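LbaCas13a H328A (C2c2) (Lachnospiraceae bacterium NK4A179, PDB 5WLH) binds pre-crRNA as a CRISPR-Cas13a enzyme and probably uses the guide to recognise and cleave RNA, with a preference for adenosine. Local coordinates at residues S645-L648 and P649-Y652; G710-E713 and L714-Y717. One frame throughout, in Å; residues are numbered along the deposited sequence.

Interaction 1: S645-L648 and P649-Y652. With nucleotides of chain B.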
ATOM      1  N   SER A 645      15.901  30.977 -12.802  1.00 33.55           N
ATOM      2  CA  SER A 645      16.423  30.645 -11.484  1.00 37.26           C
ATOM      3  C   SER A 645      17.315  29.413 -11.511  1.00 33.14           C
ATOM      4  O   SER A 645      18.147  29.253 -10.611  1.00 32.33           O
ATOM      5  CB  SER A 645      15.271  30.432 -10.499  1.00 42.44           C
ATOM      6  OG  SER A 645      14.556  31.638 -10.272  1.00 48.13           O
ATOM      7  N   ASN A 646      17.146  28.532 -12.497  1.00 29.12           N
ATOM      8  CA  ASN A 646      18.019  27.381 -12.655  1.00 28.05           C
ATOM      9  C   ASN A 646      19.263  27.716 -13.471  1.00 30.75           C
ATOM     10  O   ASN A 646      20.043  26.812 -13.786  1.00 32.61           O
ATOM     11  CB  ASN A 646      17.265  26.208 -13.305  1.00 27.90           C
ATOM     12  CG  ASN A 646      16.502  25.366 -12.286  1.00 26.84           C
ATOM     13  OD1 ASN A 646      17.081  24.527 -11.593  1.00 29.17           O
ATOM     14  ND2 ASN A 646      15.206  25.615 -12.173  1.00 27.22           N
ATOM     15  N   ASN A 647      19.441  28.995 -13.825  1.00 32.75           N
ATOM     16  CA  ASN A 647      20.638  29.542 -14.460  1.00 30.11           C
ATOM     17  C   ASN A 647      20.785  29.150 -15.921  1.00 33.74           C
ATOM     18  O   ASN A 647      21.891  29.222 -16.471  1.00 35.66           O
ATOM     19  CB  ASN A 647      21.903  29.149 -13.686  1.00 32.09           C
ATOM     20  CG  ASN A 647      21.895  29.687 -12.286  1.00 32.47           C
ATOM     21  OD1 ASN A 647      21.707  30.880 -12.079  1.00 31.07           O
ATOM     22  ND2 ASN A 647      22.060  28.805 -11.305  1.00 38.32           N
ATOM     23  N   LEU A 648      19.702  28.750 -16.582  1.00 28.13           N
ATOM     24  CA  LEU A 648      19.811  28.415 -17.998  1.00 30.66           C
ATOM     25  C   LEU A 648      20.250  29.604 -18.849  1.00 28.68           C
ATOM     26  O   LEU A 648      21.032  29.391 -19.791  1.00 32.67           O
ATOM     27  CB  LEU A 648      18.484  27.841 -18.514  1.00 30.33           C
ATOM     28  CG  LEU A 648      18.272  26.332 -18.344  1.00 35.08           C
ATOM     29  CD1 LEU A 648      19.420  25.540 -18.952  1.00 30.46           C
ATOM     30  CD2 LEU A 648      18.051  25.957 -16.886  1.00 38.96           C
ATOM     31  N   PRO A 649      19.801  30.840 -18.606  1.00 31.33           N
ATOM     32  CA  PRO A 649      20.315  31.961 -19.408  1.00 33.71           C
ATOM     33  C   PRO A 649      21.742  32.347 -19.073  1.00 37.13           C
ATOM     34  O   PRO A 649      22.273  33.278 -19.692  1.00 39.46           O
ATOM     35  CB  PRO A 649      19.343  33.103 -19.093  1.00 33.49           C
ATOM     36  CG  PRO A 649      18.666  32.723 -17.851  1.00 38.42           C
ATOM     37  CD  PRO A 649      18.640  31.243 -17.791  1.00 34.34           C
ATOM     38  N   MET A 650      22.375  31.675 -18.112  1.00 37.12           N
ATOM     39  CA  MET A 650      23.803  31.841 -17.890  1.00 40.15           C
ATOM     40  C   MET A 650      24.626  31.077 -18.916  1.00 40.54           C
ATOM     41  O   MET A 650      25.817  31.370 -19.088  1.00 42.84           O
ATOM     42  CB  MET A 650      24.164  31.374 -16.479  1.00 41.96           C
ATOM     43  CG  MET A 650      25.609  31.566 -16.062  1.00 45.74           C
ATOM     44  SD  MET A 650      25.833  31.175 -14.312  1.00 49.67           S
ATOM     45  CE  MET A 650      24.633  32.286 -13.585  1.00 45.49           C
ATOM     46  N   PHE A 651      24.016  30.114 -19.610  1.00 31.18           N
ATOM     47  CA  PHE A 651      24.758  29.235 -20.504  1.00 31.84           C
ATOM     48  C   PHE A 651      24.181  29.137 -21.907  1.00 32.48           C
ATOM     49  O   PHE A 651      24.856  28.598 -22.790  1.00 32.87           O
ATOM     50  CB  PHE A 651      24.862  27.829 -19.889  1.00 34.37           C
ATOM     51  CG  PHE A 651      25.502  27.830 -18.527  1.00 37.54           C
ATOM     52  CD1 PHE A 651      26.883  27.837 -18.401  1.00 37.69           C
ATOM     53  CD2 PHE A 651      24.732  27.873 -17.376  1.00 36.74           C
ATOM     54  CE1 PHE A 651      27.487  27.864 -17.149  1.00 37.99           C
ATOM     55  CE2 PHE A 651      25.328  27.896 -16.123  1.00 34.08           C
ATOM     56  CZ  PHE A 651      26.711  27.890 -16.012  1.00 39.18           C
ATOM     57  N   TYR A 652      22.982  29.663 -22.154  1.00 32.26           N
ATOM     58  CA  TYR A 652      22.378  29.583 -23.472  1.00 33.31           C
ATOM     59  C   TYR A 652      21.729  30.918 -23.812  1.00 30.90           C
ATOM     60  O   TYR A 652      21.435  31.734 -22.935  1.00 30.20           O
ATOM     61  CB  TYR A 652      21.362  28.429 -23.547  1.00 33.92           C
ATOM     62  CG  TYR A 652      21.995  27.079 -23.297  1.00 30.08           C
ATOM     63  CD1 TYR A 652      22.703  26.426 -24.300  1.00 27.13           C
ATOM     64  CD2 TYR A 652      21.908  26.466 -22.051  1.00 30.52           C
ATOM     65  CE1 TYR A 652      23.296  25.193 -24.069  1.00 30.73           C
ATOM     66  CE2 TYR A 652      22.495  25.239 -21.812  1.00 28.91           C
ATOM     67  CZ  TYR A 652      23.186  24.604 -22.826  1.00 30.65           C
ATOM     68  OH  TYR A 652      23.769  23.383 -22.587  1.00 31.78           O
TER
ATOM     69  P     U B  37      16.750  20.473  -5.645  1.00 45.23           P
ATOM     70  OP1   U B  37      16.276  19.061  -5.530  1.00 52.19           O
ATOM     71  OP2   U B  37      17.625  21.098  -4.611  1.00 38.55           O
ATOM     72  O5'   U B  37      17.527  20.531  -7.033  1.00 52.45           O
ATOM     73  C5'   U B  37      17.877  21.762  -7.627  1.00 46.54           C
ATOM     74  C4'   U B  37      19.365  22.039  -7.704  1.00 41.41           C
ATOM     75  O4'   U B  37      19.458  23.226  -8.517  1.00 37.42           O
ATOM     76  C3'   U B  37      20.015  22.434  -6.384  1.00 40.60           C
ATOM     77  O3'   U B  37      21.446  22.481  -6.562  1.00 42.74           O
ATOM     78  C2'   U B  37      19.490  23.853  -6.237  1.00 42.78           C
ATOM     79  O2'   U B  37      20.178  24.664  -5.308  1.00 46.49           O
ATOM     80  C1'   U B  37      19.611  24.363  -7.680  1.00 41.28           C
ATOM     81  N1    U B  37      18.542  25.295  -8.054  1.00 45.20           N
ATOM     82  C2    U B  37      18.900  26.517  -8.581  1.00 45.83           C
ATOM     83  O2    U B  37      20.067  26.841  -8.740  1.00 48.63           O
ATOM     84  N3    U B  37      17.836  27.321  -8.914  1.00 41.61           N
ATOM     85  C4    U B  37      16.492  27.022  -8.764  1.00 42.91           C
ATOM     86  O4    U B  37      15.638  27.840  -9.098  1.00 44.78           O
ATOM     87  C5    U B  37      16.207  25.734  -8.223  1.00 39.73           C
ATOM     88  C6    U B  37      17.221  24.938  -7.896  1.00 41.82           C
TER
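Met-650 sets off with CG opposite its own backbone N (chi1 -176°) and then folds at chi3 (-56°), a path that brings its methyl group back beside the amide of Asn-647. The two side chains run alongside each other in the same direction, with Met-650 CE 3.6 Å from Asn-647 OD1. Lower down the thioether chain, Met-650 CG rests on one face of the Phe-651 ring, toward its rim.

The backbone turns tightly beneath these groups. Met-650 N donates to Asn-647 O at 3.0 Å, and the edge of the Phe-651 ring comes in beside the same oxygen, with CD2 3.3 Å from Asn-647 O. One residue on, Leu-648 O accepts from Phe-651 N at 3.1 Å and, more weakly, from Tyr-652 N. Leu-648 CD1 also packs 4.1 Å from Tyr-652 CD2, while the Tyr-652 hydroxyl bonds to the carbonyl of Val-865.

The start of the segment, 645-647, meets the RNA. Ser-645 O, in the last turn of helix 635-645, accepts a hydrogen bond of 2.6 Å from N3 of U37 of chain B. Asn-646, its ND2 bonded to Lys-642 O, lays its amide over one face of the uracil, with Asn-646 OD1 3.7 Å from C5 of U37 of chain B. The positive phi of Asn-647 (73°) ends helix 635-645 in a Schellman motif, and this helix C-terminus, carried on into a compact turn, offers a backbone carbonyl and the Asn-646 amide to one base of the bound pre-crRNA.

Interaction 2: G710-E713 and L714-Y717; sequences GENE and LKFY. With nucleotides of chain B.
Glu-711 and Lys-715, one helical turn apart, run alongside each other with their charged ends on the same side of the helix. Those ends meet in a salt bridge in which Lys-715 NZ is 3.0 Å from Glu-711 OE1. The ammonium group arrives from above the carboxylate plane, about 50° out of it, and the bends of the lysine chain at chi3 and chi4 help to carry NZ to this position. Nearer the backbone, Lys-715 CG passes 3.4 Å from Glu-711 O, the oxygen that also accepts Lys-715 N. With an alanine in place of Lys-715, the Glu-711 carboxylate would probably lose its ammonium mate and be freer to turn.

Glu-713 and Tyr-717 form a second parallel pair on the same helix. Here carbon does the touching: Glu-713 CG sits 3.4 Å from Tyr-717 CE2, and the carboxylate beyond it is turned only 21° from the ring plane. The Tyr-717 hydroxyl finds its main polar partner in Arg-692, while Phe-716 CD2 covers part of one ring face, 3.8 Å above the plane.

Leu-714 meets the RNA through its CD2 methyl. With CG set opposite the backbone N (chi1 179°), Leu-714 CD2 reaches over the rim of the adenine of A38 of chain B, 3.3 Å from N7.

Regular bonds from each N-H to the carbonyl four residues back hold these groups on helix 709-732. Tyr-717 packs against Pro-688 and Val-691 of helix 687-692, whereas Phe-716 makes an edge-to-face contact with Phe-651 in the loop joining helices 635-645 and 654-665.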
ATOM      1  N   GLY A 710      34.573  26.163 -10.525  1.00 60.70           N
ATOM      2  CA  GLY A 710      33.811  25.016 -10.050  1.00 60.13           C
ATOM      3  C   GLY A 710      32.363  25.357  -9.751  1.00 59.97           C
ATOM      4  O   GLY A 710      31.456  24.571 -10.034  1.00 58.52           O
ATOM      5  N   GLU A 711      32.126  26.537  -9.176  1.00 59.26           N
ATOM      6  CA  GLU A 711      30.757  26.962  -8.932  1.00 61.05           C
ATOM      7  C   GLU A 711      30.004  27.187 -10.239  1.00 54.97           C
ATOM      8  O   GLU A 711      28.800  26.925 -10.307  1.00 50.07           O
ATOM      9  CB  GLU A 711      30.748  28.220  -8.076  1.00 68.00           C
ATOM     10  CG  GLU A 711      29.557  28.328  -7.143  1.00 75.97           C
ATOM     11  CD  GLU A 711      29.234  29.771  -6.803  1.00 82.82           C
ATOM     12  OE1 GLU A 711      28.047  30.090  -6.562  1.00 83.41           O
ATOM     13  OE2 GLU A 711      30.180  30.589  -6.777  1.00 85.73           O
ATOM     14  N   ASN A 712      30.685  27.655 -11.289  1.00 48.43           N
ATOM     15  CA  ASN A 712      30.017  27.820 -12.576  1.00 48.60           C
ATOM     16  C   ASN A 712      29.787  26.477 -13.246  1.00 44.01           C
ATOM     17  O   ASN A 712      28.760  26.270 -13.904  1.00 42.53           O
ATOM     18  CB  ASN A 712      30.831  28.735 -13.490  1.00 50.86           C
ATOM     19  CG  ASN A 712      30.630  30.194 -13.169  1.00 53.81           C
ATOM     20  OD1 ASN A 712      29.769  30.549 -12.362  1.00 56.48           O
ATOM     21  ND2 ASN A 712      31.435  31.051 -13.785  1.00 57.48           N
ATOM     22  N   GLU A 713      30.743  25.559 -13.111  1.00 39.21           N
ATOM     23  CA  GLU A 713      30.545  24.206 -13.614  1.00 41.10           C
ATOM     24  C   GLU A 713      29.341  23.557 -12.944  1.00 36.85           C
ATOM     25  O   GLU A 713      28.503  22.934 -13.608  1.00 34.92           O
ATOM     26  CB  GLU A 713      31.806  23.378 -13.374  1.00 48.96           C
ATOM     27  CG  GLU A 713      31.840  22.060 -14.116  1.00 58.75           C
ATOM     28  CD  GLU A 713      33.187  21.774 -14.748  1.00 65.75           C
ATOM     29  OE1 GLU A 713      34.189  22.395 -14.324  1.00 67.89           O
ATOM     30  OE2 GLU A 713      33.240  20.923 -15.664  1.00 66.72           O
ATOM     31  N   LEU A 714      29.231  23.719 -11.627  1.00 38.06           N
ATOM     32  CA  LEU A 714      28.108  23.144 -10.898  1.00 38.97           C
ATOM     33  C   LEU A 714      26.793  23.791 -11.312  1.00 36.88           C
ATOM     34  O   LEU A 714      25.788  23.097 -11.500  1.00 38.03           O
ATOM     35  CB  LEU A 714      28.335  23.296  -9.400  1.00 41.60           C
ATOM     36  CG  LEU A 714      27.220  22.744  -8.525  1.00 38.37           C
ATOM     37  CD1 LEU A 714      27.000  21.261  -8.826  1.00 39.11           C
ATOM     38  CD2 LEU A 714      27.578  22.965  -7.069  1.00 40.40           C
ATOM     39  N   LYS A 715      26.778  25.118 -11.456  1.00 32.61           N
ATOM     40  CA  LYS A 715      25.597  25.786 -11.995  1.00 35.06           C
ATOM     41  C   LYS A 715      25.206  25.211 -13.351  1.00 35.20           C
ATOM     42  O   LYS A 715      24.020  24.993 -13.618  1.00 33.01           O
ATOM     43  CB  LYS A 715      25.835  27.293 -12.112  1.00 36.01           C
ATOM     44  CG  LYS A 715      25.680  28.073 -10.813  1.00 39.60           C
ATOM     45  CD  LYS A 715      25.484  29.557 -11.100  1.00 43.68           C
ATOM     46  CE  LYS A 715      26.119  30.427 -10.029  1.00 47.75           C
ATOM     47  NZ  LYS A 715      25.878  29.901  -8.658  1.00 51.52           N
ATOM     48  N   PHE A 716      26.186  24.957 -14.225  1.00 28.66           N
ATOM     49  CA  PHE A 716      25.860  24.451 -15.556  1.00 26.67           C
ATOM     50  C   PHE A 716      25.221  23.071 -15.494  1.00 30.69           C
ATOM     51  O   PHE A 716      24.190  22.825 -16.132  1.00 31.68           O
ATOM     52  CB  PHE A 716      27.095  24.396 -16.454  1.00 29.74           C
ATOM     53  CG  PHE A 716      26.844  23.653 -17.732  1.00 31.69           C
ATOM     54  CD1 PHE A 716      25.970  24.171 -18.678  1.00 32.56           C
ATOM     55  CD2 PHE A 716      27.423  22.415 -17.960  1.00 32.45           C
ATOM     56  CE1 PHE A 716      25.705  23.481 -19.850  1.00 31.31           C
ATOM     57  CE2 PHE A 716      27.162  21.710 -19.124  1.00 33.84           C
ATOM     58  CZ  PHE A 716      26.308  22.246 -20.076  1.00 33.11           C
ATOM     59  N   TYR A 717      25.839  22.138 -14.765  1.00 28.97           N
ATOM     60  CA  TYR A 717      25.286  20.786 -14.731  1.00 27.74           C
ATOM     61  C   TYR A 717      23.919  20.762 -14.052  1.00 25.98           C
ATOM     62  O   TYR A 717      23.040  19.991 -14.456  1.00 27.88           O
ATOM     63  CB  TYR A 717      26.255  19.833 -14.042  1.00 31.54           C
ATOM     64  CG  TYR A 717      27.454  19.552 -14.913  1.00 36.54           C
ATOM     65  CD1 TYR A 717      27.296  19.011 -16.179  1.00 37.01           C
ATOM     66  CD2 TYR A 717      28.732  19.864 -14.488  1.00 43.07           C
ATOM     67  CE1 TYR A 717      28.385  18.765 -16.992  1.00 41.02           C
ATOM     68  CE2 TYR A 717      29.829  19.612 -15.295  1.00 43.83           C
ATOM     69  CZ  TYR A 717      29.648  19.070 -16.542  1.00 42.44           C
ATOM     70  OH  TYR A 717      30.741  18.825 -17.349  1.00 43.30           O
TER
ATOM     71  P     A B  38      22.489  22.016  -5.411  1.00 40.05           P
ATOM     72  OP1   A B  38      22.078  22.580  -4.097  1.00 35.09           O
ATOM     73  OP2   A B  38      23.873  22.307  -5.890  1.00 38.40           O
ATOM     74  O5'   A B  38      22.380  20.433  -5.424  1.00 39.87           O
ATOM     75  C5'   A B  38      22.549  19.706  -6.636  1.00 38.82           C
ATOM     76  C4'   A B  38      23.373  18.461  -6.426  1.00 44.17           C
ATOM     77  O4'   A B  38      24.786  18.796  -6.476  1.00 44.83           O
ATOM     78  C3'   A B  38      23.154  17.748  -5.091  1.00 44.73           C
ATOM     79  O3'   A B  38      23.313  16.351  -5.283  1.00 41.99           O
ATOM     80  C2'   A B  38      24.318  18.242  -4.248  1.00 47.53           C
ATOM     81  O2'   A B  38      24.679  17.370  -3.199  1.00 50.20           O
ATOM     82  C1'   A B  38      25.419  18.337  -5.297  1.00 47.28           C
ATOM     83  N9    A B  38      26.507  19.251  -4.952  1.00 46.17           N
ATOM     84  C8    A B  38      26.455  20.588  -4.657  1.00 48.54           C
ATOM     85  N7    A B  38      27.627  21.107  -4.384  1.00 49.90           N
ATOM     86  C5    A B  38      28.505  20.038  -4.517  1.00 49.56           C
ATOM     87  C6    A B  38      29.897  19.925  -4.361  1.00 51.40           C
ATOM     88  N6    A B  38      30.678  20.951  -4.026  1.00 52.16           N
ATOM     89  N1    A B  38      30.460  18.715  -4.557  1.00 50.58           N
ATOM     90  C2    A B  38      29.673  17.685  -4.892  1.00 50.52           C
ATOM     91  N3    A B  38      28.353  17.666  -5.064  1.00 48.29           N
ATOM     92  C4    A B  38      27.829  18.888  -4.862  1.00 48.84           C
TER

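In the fold
Interaction 1 comes first along the chain, in the loop between helices 635-645 and 654-665; interaction 2 follows near the start of helix 709-732, with helices 654-665, 678-681 and 687-692 in between. Their centres are nevertheless only about 11 Å apart, both about 40 Å from the centre of the chain. They pack directly: the Tyr-652 hydroxyl lies 3.4 Å from Phe-716 CE1, and Asn-647 ND2 lies 3.5 Å from Lys-715 CD. Each meets one of two consecutive nucleotides of chain B, U37 at 645-652 and A38 at 710-717. A helix end and a neighbouring helix thus together contact adjoining bases of the bound RNA.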